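Local coordinates for protein NEQ263 (Nanoarchaeum equitans Kin4-M, PDB 5BN3) that probably binds ATP and forms, together with NeqA, the catalytic core complex of an unusual archaeal ATP synthase, at residues D308-L320 against L378-E390. Sequence-based numbering, arbitrary orientation.
Sequences DLHSKNIYPPIDL and LVEKEFIKQDYYE. With SO4 (sulfate ion), chain X.
A Schellman motif with Asn313 as its C-prime residue ends helix 307-311, and the loop beyond it packs on the C-terminal end of helix 367-384, joining the nucleotide-binding and C-terminal family regions. Gln386 N donates a backbone hydrogen bond to Tyr315 O (2.8 Å), while Lys385 CA-H contacts the same oxygen. The bend at chi4 of Lys385 (70°) brings NZ to Asn313 O (2.8 Å), nearly in line with the carbonyl; a water accepts from both this ammonium and Tyr315 N. Ile384 CG2 meets Ile314 CG2 at 3.8 Å, and Ile384 CD1 reaches Leu320 CD1, the two side chains meeting tip to tip (3.7 Å). Asp308, Lys312 and Glu380 form a salt-bridge network: Lys312 NZ bonds Asp308 OD2 (3.1 Å) and, weakly, Glu380 OE1 (3.4 Å); Glu380 OE2 is salt-bridged to Arg354 and hydrogen-bonded to Tyr347. Past the cis peptide, Pro316 CB covers one face of the Tyr315 ring, whose hydroxyl approaches the edge of Tyr388 at CD1 (3.5 Å) and is hydrogen-bonded to Gln146 OE1. A leucine in place of Tyr315 would probably leave Gln146 without this partner and open a gap beside Tyr388. Helix 140-151 adjoins Tyr388, helix 116-119 touches Pro316 and Phe383, and backbone hydrogen bonding joins Asp319 to Val304 of strand 301-304.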
ATOM      1  N   ASP B 308     -20.014  -7.134 -16.458  1.00 34.83           N
ATOM      2  CA  ASP B 308     -20.207  -8.389 -17.175  1.00 42.41           C
ATOM      3  C   ASP B 308     -21.559  -8.438 -17.886  1.00 39.54           C
ATOM      4  O   ASP B 308     -21.633  -8.786 -19.065  1.00 39.64           O
ATOM      5  CB  ASP B 308     -20.065  -9.571 -16.214  1.00 39.67           C
ATOM      6  CG  ASP B 308     -20.259 -10.907 -16.899  1.00 53.14           C
ATOM      7  OD1 ASP B 308     -19.430 -11.258 -17.766  1.00 56.98           O
ATOM      8  OD2 ASP B 308     -21.234 -11.614 -16.567  1.00 62.88           O
ATOM      9  N   LEU B 309     -22.622  -8.085 -17.168  1.00 34.22           N
ATOM     10  CA  LEU B 309     -23.962  -8.057 -17.751  1.00 36.25           C
ATOM     11  C   LEU B 309     -24.065  -7.004 -18.847  1.00 40.73           C
ATOM     12  O   LEU B 309     -24.702  -7.228 -19.873  1.00 40.42           O
ATOM     13  CB  LEU B 309     -25.025  -7.805 -16.678  1.00 34.65           C
ATOM     14  CG  LEU B 309     -25.303  -8.947 -15.700  1.00 48.77           C
ATOM     15  CD1 LEU B 309     -26.482  -8.615 -14.806  1.00 43.24           C
ATOM     16  CD2 LEU B 309     -25.565 -10.234 -16.454  1.00 44.84           C
ATOM     17  N   HIS B 310     -23.430  -5.857 -18.628  1.00 34.72           N
ATOM     18  CA  HIS B 310     -23.417  -4.791 -19.621  1.00 33.01           C
ATOM     19  C   HIS B 310     -22.759  -5.267 -20.915  1.00 38.67           C
ATOM     20  O   HIS B 310     -23.253  -4.996 -22.009  1.00 36.50           O
ATOM     21  CB  HIS B 310     -22.674  -3.575 -19.069  1.00 39.52           C
ATOM     22  CG  HIS B 310     -22.748  -2.367 -19.950  1.00 47.90           C
ATOM     23  ND1 HIS B 310     -23.931  -1.712 -20.219  1.00 46.03           N
ATOM     24  CD2 HIS B 310     -21.781  -1.688 -20.610  1.00 43.03           C
ATOM     25  CE1 HIS B 310     -23.689  -0.685 -21.012  1.00 43.15           C
ATOM     26  NE2 HIS B 310     -22.394  -0.647 -21.267  1.00 41.29           N
ATOM     27  N   SER B 311     -21.649  -5.986 -20.783  1.00 37.47           N
ATOM     28  CA  SER B 311     -20.931  -6.514 -21.943  1.00 42.21           C
ATOM     29  C   SER B 311     -21.735  -7.574 -22.692  1.00 36.41           C
ATOM     30  O   SER B 311     -21.467  -7.852 -23.861  1.00 41.33           O
ATOM     31  CB  SER B 311     -19.579  -7.092 -21.522  1.00 43.61           C
ATOM     32  OG  SER B 311     -18.680  -6.067 -21.139  1.00 62.02           O
ATOM     33  N   LYS B 312     -22.715  -8.168 -22.013  1.00 38.83           N
ATOM     34  CA  LYS B 312     -23.597  -9.152 -22.633  1.00 43.22           C
ATOM     35  C   LYS B 312     -24.834  -8.487 -23.220  1.00 47.02           C
ATOM     36  O   LYS B 312     -25.793  -9.168 -23.586  1.00 42.01           O
ATOM     37  CB  LYS B 312     -24.025 -10.205 -21.607  1.00 40.52           C
ATOM     38  CG  LYS B 312     -22.892 -11.059 -21.062  1.00 43.61           C
ATOM     39  CD  LYS B 312     -23.383 -11.931 -19.914  1.00 52.77           C
ATOM     40  CE  LYS B 312     -22.300 -12.878 -19.424  1.00 49.09           C
ATOM     41  NZ  LYS B 312     -22.771 -13.699 -18.273  1.00 60.22           N
ATOM     42  N   ASN B 313     -24.800  -7.158 -23.300  1.00 36.72           N
ATOM     43  CA  ASN B 313     -25.931  -6.364 -23.783  1.00 44.12           C
ATOM     44  C   ASN B 313     -27.191  -6.574 -22.942  1.00 45.68           C
ATOM     45  O   ASN B 313     -28.300  -6.647 -23.473  1.00 44.53           O
ATOM     46  CB  ASN B 313     -26.210  -6.645 -25.266  1.00 50.90           C
ATOM     47  CG  ASN B 313     -26.992  -5.533 -25.940  1.00 56.84           C
ATOM     48  OD1 ASN B 313     -26.859  -4.360 -25.589  1.00 47.84           O
ATOM     49  ND2 ASN B 313     -27.813  -5.901 -26.915  1.00 48.07           N
ATOM     50  N   ILE B 314     -27.013  -6.668 -21.627  1.00 38.35           N
ATOM     51  CA  ILE B 314     -28.145  -6.778 -20.714  1.00 38.88           C
ATOM     52  C   ILE B 314     -28.417  -5.437 -20.038  1.00 48.61           C
ATOM     53  O   ILE B 314     -27.576  -4.936 -19.290  1.00 37.50           O
ATOM     54  CB  ILE B 314     -27.898  -7.834 -19.613  1.00 42.00           C
ATOM     55  CG1 ILE B 314     -27.561  -9.196 -20.227  1.00 46.71           C
ATOM     56  CG2 ILE B 314     -29.106  -7.936 -18.690  1.00 35.67           C
ATOM     57  CD1 ILE B 314     -28.660  -9.777 -21.084  1.00 51.60           C
ATOM     58  N   TYR B 315     -29.577  -4.849 -20.325  1.00 35.31           N
ATOM     59  CA  TYR B 315     -30.095  -3.738 -19.531  1.00 36.62           C
ATOM     60  C   TYR B 315     -31.384  -4.185 -18.851  1.00 38.76           C
ATOM     61  O   TYR B 315     -32.229  -4.824 -19.478  1.00 43.17           O
ATOM     62  CB  TYR B 315     -30.357  -2.476 -20.374  1.00 38.90           C
ATOM     63  CG  TYR B 315     -31.026  -1.379 -19.566  1.00 48.29           C
ATOM     64  CD1 TYR B 315     -32.412  -1.291 -19.486  1.00 37.53           C
ATOM     65  CD2 TYR B 315     -30.272  -0.451 -18.858  1.00 41.75           C
ATOM     66  CE1 TYR B 315     -33.024  -0.314 -18.730  1.00 33.98           C
ATOM     67  CE2 TYR B 315     -30.880   0.534 -18.103  1.00 36.46           C
ATOM     68  CZ  TYR B 315     -32.254   0.599 -18.044  1.00 44.47           C
ATOM     69  OH  TYR B 315     -32.863   1.580 -17.291  1.00 39.24           O
ATOM     70  N   PRO B 316     -31.543  -3.852 -17.562  1.00 37.04           N
ATOM     71  CA  PRO B 316     -30.535  -3.178 -16.738  1.00 39.38           C
ATOM     72  C   PRO B 316     -29.525  -4.171 -16.178  1.00 39.22           C
ATOM     73  O   PRO B 316     -29.911  -5.266 -15.771  1.00 42.35           O
ATOM     74  CB  PRO B 316     -31.365  -2.566 -15.609  1.00 41.04           C
ATOM     75  CG  PRO B 316     -32.537  -3.487 -15.477  1.00 38.36           C
ATOM     76  CD  PRO B 316     -32.832  -3.996 -16.860  1.00 37.26           C
ATOM     77  N   PRO B 317     -28.238  -3.791 -16.154  1.00 35.69           N
ATOM     78  CA  PRO B 317     -27.170  -4.725 -15.783  1.00 32.22           C
ATOM     79  C   PRO B 317     -27.032  -4.903 -14.274  1.00 38.59           C
ATOM     80  O   PRO B 317     -25.946  -4.696 -13.727  1.00 34.43           O
ATOM     81  CB  PRO B 317     -25.923  -4.052 -16.355  1.00 36.98           C
ATOM     82  CG  PRO B 317     -26.229  -2.587 -16.253  1.00 40.52           C
ATOM     83  CD  PRO B 317     -27.715  -2.452 -16.485  1.00 40.24           C
ATOM     84  N   ILE B 318     -28.114  -5.310 -13.618  1.00 33.39           N
ATOM     85  CA  ILE B 318     -28.131  -5.465 -12.166  1.00 31.78           C
ATOM     86  C   ILE B 318     -27.604  -6.821 -11.692  1.00 38.02           C
ATOM     87  O   ILE B 318     -28.112  -7.873 -12.090  1.00 34.79           O
ATOM     88  CB  ILE B 318     -29.556  -5.249 -11.607  1.00 37.08           C
ATOM     89  CG1 ILE B 318     -29.977  -3.790 -11.794  1.00 36.94           C
ATOM     90  CG2 ILE B 318     -29.625  -5.627 -10.140  1.00 35.54           C
ATOM     91  CD1 ILE B 318     -31.371  -3.481 -11.282  1.00 41.25           C
ATOM     92  N   ASP B 319     -26.582  -6.784 -10.840  1.00 32.12           N
ATOM     93  CA  ASP B 319     -26.066  -7.983 -10.183  1.00 35.96           C
ATOM     94  C   ASP B 319     -27.058  -8.408  -9.104  1.00 43.73           C
ATOM     95  O   ASP B 319     -27.178  -7.751  -8.068  1.00 34.18           O
ATOM     96  CB  ASP B 319     -24.689  -7.691  -9.571  1.00 39.78           C
ATOM     97  CG  ASP B 319     -23.975  -8.945  -9.080  1.00 38.57           C
ATOM     98  OD1 ASP B 319     -24.620  -9.828  -8.470  1.00 37.72           O
ATOM     99  OD2 ASP B 319     -22.747  -9.043  -9.296  1.00 44.49           O
ATOM    100  N   LEU B 320     -27.770  -9.506  -9.350  1.00 36.91           N
ATOM    101  CA  LEU B 320     -28.831  -9.964  -8.451  1.00 33.71           C
ATOM    102  C   LEU B 320     -28.326 -10.364  -7.070  1.00 30.93           C
ATOM    103  O   LEU B 320     -29.075 -10.323  -6.095  1.00 35.44           O
ATOM    104  CB  LEU B 320     -29.589 -11.144  -9.072  1.00 43.90           C
ATOM    105  CG  LEU B 320     -30.635 -10.836 -10.142  1.00 49.43           C
ATOM    106  CD1 LEU B 320     -31.283 -12.118 -10.643  1.00 42.83           C
ATOM    107  CD2 LEU B 320     -31.689  -9.902  -9.587  1.00 41.24           C
ATOM    108  N   LEU B 378     -30.994 -18.176 -18.409  1.00 45.42           N
ATOM    109  CA  LEU B 378     -32.320 -17.664 -18.751  1.00 57.03           C
ATOM    110  C   LEU B 378     -32.747 -16.489 -17.867  1.00 48.37           C
ATOM    111  O   LEU B 378     -33.469 -15.601 -18.319  1.00 46.74           O
ATOM    112  CB  LEU B 378     -33.359 -18.784 -18.673  1.00 54.46           C
ATOM    113  CG  LEU B 378     -33.240 -19.949 -19.659  1.00 61.82           C
ATOM    114  CD1 LEU B 378     -34.179 -21.077 -19.268  1.00 58.86           C
ATOM    115  CD2 LEU B 378     -33.549 -19.482 -21.064  1.00 61.50           C
ATOM    116  N   VAL B 379     -32.314 -16.496 -16.609  1.00 46.71           N
ATOM    117  CA  VAL B 379     -32.580 -15.380 -15.704  1.00 47.28           C
ATOM    118  C   VAL B 379     -32.010 -14.091 -16.288  1.00 38.33           C
ATOM    119  O   VAL B 379     -32.676 -13.056 -16.310  1.00 44.88           O
ATOM    120  CB  VAL B 379     -31.980 -15.638 -14.302  1.00 50.42           C
ATOM    121  CG1 VAL B 379     -31.782 -14.336 -13.546  1.00 47.66           C
ATOM    122  CG2 VAL B 379     -32.872 -16.574 -13.509  1.00 50.41           C
ATOM    123  N   GLU B 380     -30.780 -14.170 -16.781  1.00 44.88           N
ATOM    124  CA  GLU B 380     -30.114 -13.005 -17.345  1.00 49.35           C
ATOM    125  C   GLU B 380     -30.735 -12.581 -18.676  1.00 49.71           C
ATOM    126  O   GLU B 380     -30.794 -11.392 -18.982  1.00 46.61           O
ATOM    127  CB  GLU B 380     -28.613 -13.279 -17.505  1.00 46.00           C
ATOM    128  CG  GLU B 380     -27.902 -13.551 -16.182  1.00 44.16           C
ATOM    129  CD  GLU B 380     -26.453 -13.969 -16.353  1.00 59.93           C
ATOM    130  OE1 GLU B 380     -26.014 -14.172 -17.505  1.00 51.46           O
ATOM    131  OE2 GLU B 380     -25.751 -14.098 -15.327  1.00 47.49           O
ATOM    132  N   LYS B 381     -31.207 -13.551 -19.454  1.00 47.28           N
ATOM    133  CA  LYS B 381     -31.738 -13.274 -20.790  1.00 51.98           C
ATOM    134  C   LYS B 381     -33.206 -12.857 -20.810  1.00 42.58           C
ATOM    135  O   LYS B 381     -33.612 -12.048 -21.643  1.00 48.87           O
ATOM    136  CB  LYS B 381     -31.546 -14.492 -21.700  1.00 67.80           C
ATOM    137  CG  LYS B 381     -30.123 -14.690 -22.186  1.00 63.35           C
ATOM    138  CD  LYS B 381     -29.967 -16.014 -22.920  1.00 76.96           C
ATOM    139  CE  LYS B 381     -28.574 -16.148 -23.514  1.00 86.04           C
ATOM    140  NZ  LYS B 381     -28.306 -17.526 -24.007  1.00 99.14           N
ATOM    141  N   GLU B 382     -34.001 -13.411 -19.899  1.00 41.68           N
ATOM    142  CA  GLU B 382     -35.449 -13.227 -19.954  1.00 54.23           C
ATOM    143  C   GLU B 382     -36.038 -12.517 -18.736  1.00 49.91           C
ATOM    144  O   GLU B 382     -37.120 -11.942 -18.816  1.00 46.48           O
ATOM    145  CB  GLU B 382     -36.143 -14.580 -20.160  1.00 47.43           C
ATOM    146  CG  GLU B 382     -35.601 -15.377 -21.342  1.00 63.48           C
ATOM    147  CD  GLU B 382     -36.492 -16.547 -21.714  1.00 95.98           C
ATOM    148  OE1 GLU B 382     -37.485 -16.792 -20.998  1.00 87.72           O
ATOM    149  OE2 GLU B 382     -36.201 -17.218 -22.728  1.00104.30           O
ATOM    150  N   PHE B 383     -35.329 -12.556 -17.614  1.00 44.36           N
ATOM    151  CA  PHE B 383     -35.827 -11.951 -16.384  1.00 31.59           C
ATOM    152  C   PHE B 383     -35.179 -10.590 -16.121  1.00 45.93           C
ATOM    153  O   PHE B 383     -35.870  -9.583 -15.970  1.00 39.04           O
ATOM    154  CB  PHE B 383     -35.602 -12.898 -15.201  1.00 36.84           C
ATOM    155  CG  PHE B 383     -36.110 -12.368 -13.893  1.00 46.08           C
ATOM    156  CD1 PHE B 383     -37.457 -12.447 -13.576  1.00 41.65           C
ATOM    157  CD2 PHE B 383     -35.239 -11.803 -12.974  1.00 34.56           C
ATOM    158  CE1 PHE B 383     -37.930 -11.963 -12.368  1.00 38.60           C
ATOM    159  CE2 PHE B 383     -35.706 -11.316 -11.764  1.00 37.14           C
ATOM    160  CZ  PHE B 383     -37.052 -11.396 -11.461  1.00 39.68           C
ATOM    161  N   ILE B 384     -33.850 -10.567 -16.070  1.00 37.86           N
ATOM    162  CA  ILE B 384     -33.116  -9.325 -15.850  1.00 35.57           C
ATOM    163  C   ILE B 384     -33.230  -8.390 -17.052  1.00 32.18           C
ATOM    164  O   ILE B 384     -33.570  -7.217 -16.901  1.00 37.99           O
ATOM    165  CB  ILE B 384     -31.625  -9.596 -15.543  1.00 36.74           C
ATOM    166  CG1 ILE B 384     -31.491 -10.440 -14.273  1.00 34.58           C
ATOM    167  CG2 ILE B 384     -30.863  -8.292 -15.387  1.00 38.25           C
ATOM    168  CD1 ILE B 384     -30.057 -10.756 -13.902  1.00 40.13           C
ATOM    169  N   LYS B 385     -32.944  -8.915 -18.242  1.00 33.23           N
ATOM    170  CA  LYS B 385     -33.021  -8.130 -19.472  1.00 36.33           C
ATOM    171  C   LYS B 385     -34.448  -7.626 -19.674  1.00 42.70           C
ATOM    172  O   LYS B 385     -35.407  -8.401 -19.630  1.00 40.32           O
ATOM    173  CB  LYS B 385     -32.565  -8.964 -20.675  1.00 39.71           C
ATOM    174  CG  LYS B 385     -32.436  -8.177 -21.979  1.00 43.52           C
ATOM    175  CD  LYS B 385     -31.927  -9.056 -23.122  1.00 50.73           C
ATOM    176  CE  LYS B 385     -31.886  -8.298 -24.445  1.00 50.78           C
ATOM    177  NZ  LYS B 385     -30.821  -7.259 -24.492  1.00 51.18           N
ATOM    178  N   GLN B 386     -34.576  -6.320 -19.881  1.00 37.19           N
ATOM    179  CA  GLN B 386     -35.876  -5.660 -19.936  1.00 49.25           C
ATOM    180  C   GLN B 386     -35.707  -4.280 -20.564  1.00 45.96           C
ATOM    181  O   GLN B 386     -34.707  -3.605 -20.319  1.00 39.25           O
ATOM    182  CB  GLN B 386     -36.447  -5.541 -18.518  1.00 43.58           C
ATOM    183  CG  GLN B 386     -37.711  -4.708 -18.398  1.00 39.14           C
ATOM    184  CD  GLN B 386     -38.190  -4.586 -16.965  1.00 42.78           C
ATOM    185  OE1 GLN B 386     -37.830  -5.393 -16.104  1.00 39.37           O
ATOM    186  NE2 GLN B 386     -39.005  -3.573 -16.701  1.00 39.45           N
ATOM    187  N   ASP B 387     -36.674  -3.858 -21.373  1.00 40.89           N
ATOM    188  CA  ASP B 387     -36.567  -2.570 -22.056  1.00 39.28           C
ATOM    189  C   ASP B 387     -36.685  -1.382 -21.097  1.00 32.59           C
ATOM    190  O   ASP B 387     -37.360  -1.459 -20.068  1.00 34.77           O
ATOM    191  CB  ASP B 387     -37.615  -2.450 -23.165  1.00 44.08           C
ATOM    192  CG  ASP B 387     -37.377  -1.251 -24.062  1.00 51.56           C
ATOM    193  OD1 ASP B 387     -37.906  -0.160 -23.756  1.00 57.37           O
ATOM    194  OD2 ASP B 387     -36.652  -1.393 -25.069  1.00 61.48           O
ATOM    195  N   TYR B 388     -36.018  -0.288 -21.453  1.00 32.89           N
ATOM    196  CA  TYR B 388     -36.046   0.951 -20.682  1.00 35.31           C
ATOM    197  C   TYR B 388     -37.462   1.515 -20.558  1.00 43.12           C
ATOM    198  O   TYR B 388     -37.779   2.223 -19.599  1.00 37.46           O
ATOM    199  CB  TYR B 388     -35.112   1.967 -21.347  1.00 39.82           C
ATOM    200  CG  TYR B 388     -35.124   3.355 -20.750  1.00 37.39           C
ATOM    201  CD1 TYR B 388     -34.822   3.564 -19.415  1.00 35.26           C
ATOM    202  CD2 TYR B 388     -35.402   4.462 -21.537  1.00 51.37           C
ATOM    203  CE1 TYR B 388     -34.821   4.837 -18.874  1.00 38.25           C
ATOM    204  CE2 TYR B 388     -35.401   5.736 -21.006  1.00 54.74           C
ATOM    205  CZ  TYR B 388     -35.109   5.918 -19.675  1.00 49.21           C
ATOM    206  OH  TYR B 388     -35.108   7.183 -19.138  1.00 57.38           O
ATOM    207  N   TYR B 389     -38.314   1.190 -21.525  1.00 40.86           N
ATOM    208  CA  TYR B 389     -39.688   1.683 -21.525  1.00 43.36           C
ATOM    209  C   TYR B 389     -40.699   0.596 -21.181  1.00 40.54           C
ATOM    210  O   TYR B 389     -41.903   0.773 -21.375  1.00 43.46           O
ATOM    211  CB  TYR B 389     -40.024   2.314 -22.878  1.00 41.63           C
ATOM    212  CG  TYR B 389     -39.216   3.552 -23.168  1.00 50.12           C
ATOM    213  CD1 TYR B 389     -39.364   4.689 -22.391  1.00 48.56           C
ATOM    214  CD2 TYR B 389     -38.309   3.585 -24.215  1.00 45.99           C
ATOM    215  CE1 TYR B 389     -38.629   5.820 -22.646  1.00 49.81           C
ATOM    216  CE2 TYR B 389     -37.571   4.719 -24.480  1.00 51.61           C
ATOM    217  CZ  TYR B 389     -37.737   5.833 -23.691  1.00 49.95           C
ATOM    218  OH  TYR B 389     -37.006   6.968 -23.943  1.00 62.94           O
ATOM    219  N   GLU B 390     -40.209  -0.523 -20.663  1.00 37.14           N
ATOM    220  CA  GLU B 390     -41.073  -1.647 -20.320  1.00 37.90           C
ATOM    221  C   GLU B 390     -41.412  -1.665 -18.833  1.00 48.11           C
ATOM    222  O   GLU B 390     -40.526  -1.533 -17.984  1.00 39.69           O
ATOM    223  CB  GLU B 390     -40.409  -2.970 -20.715  1.00 42.05           C
ATOM    224  CG  GLU B 390     -41.217  -4.204 -20.341  1.00 47.92           C
ATOM    225  CD  GLU B 390     -40.589  -5.492 -20.840  1.00 54.33           C
ATOM    226  OE1 GLU B 390     -39.476  -5.435 -21.409  1.00 53.75           O
ATOM    227  OE2 GLU B 390     -41.206  -6.564 -20.662  1.00 49.86           O
TER
HETATM  228  S   SO4 X 512     -18.721  -8.225 -12.751  1.00 65.50           S
HETATM  229  O1  SO4 X 512     -20.127  -8.404 -12.419  1.00 68.09           O
HETATM  230  O2  SO4 X 512     -18.064  -9.526 -12.778  1.00 67.54           O
HETATM  231  O3  SO4 X 512     -18.096  -7.357 -11.761  1.00 68.30           O
HETATM  232  O4  SO4 X 512     -18.614  -7.591 -14.058  1.00 48.58           O
HETATM  233  O   HOH W   1     -30.825  -5.119 -23.016  1.00 51.39           O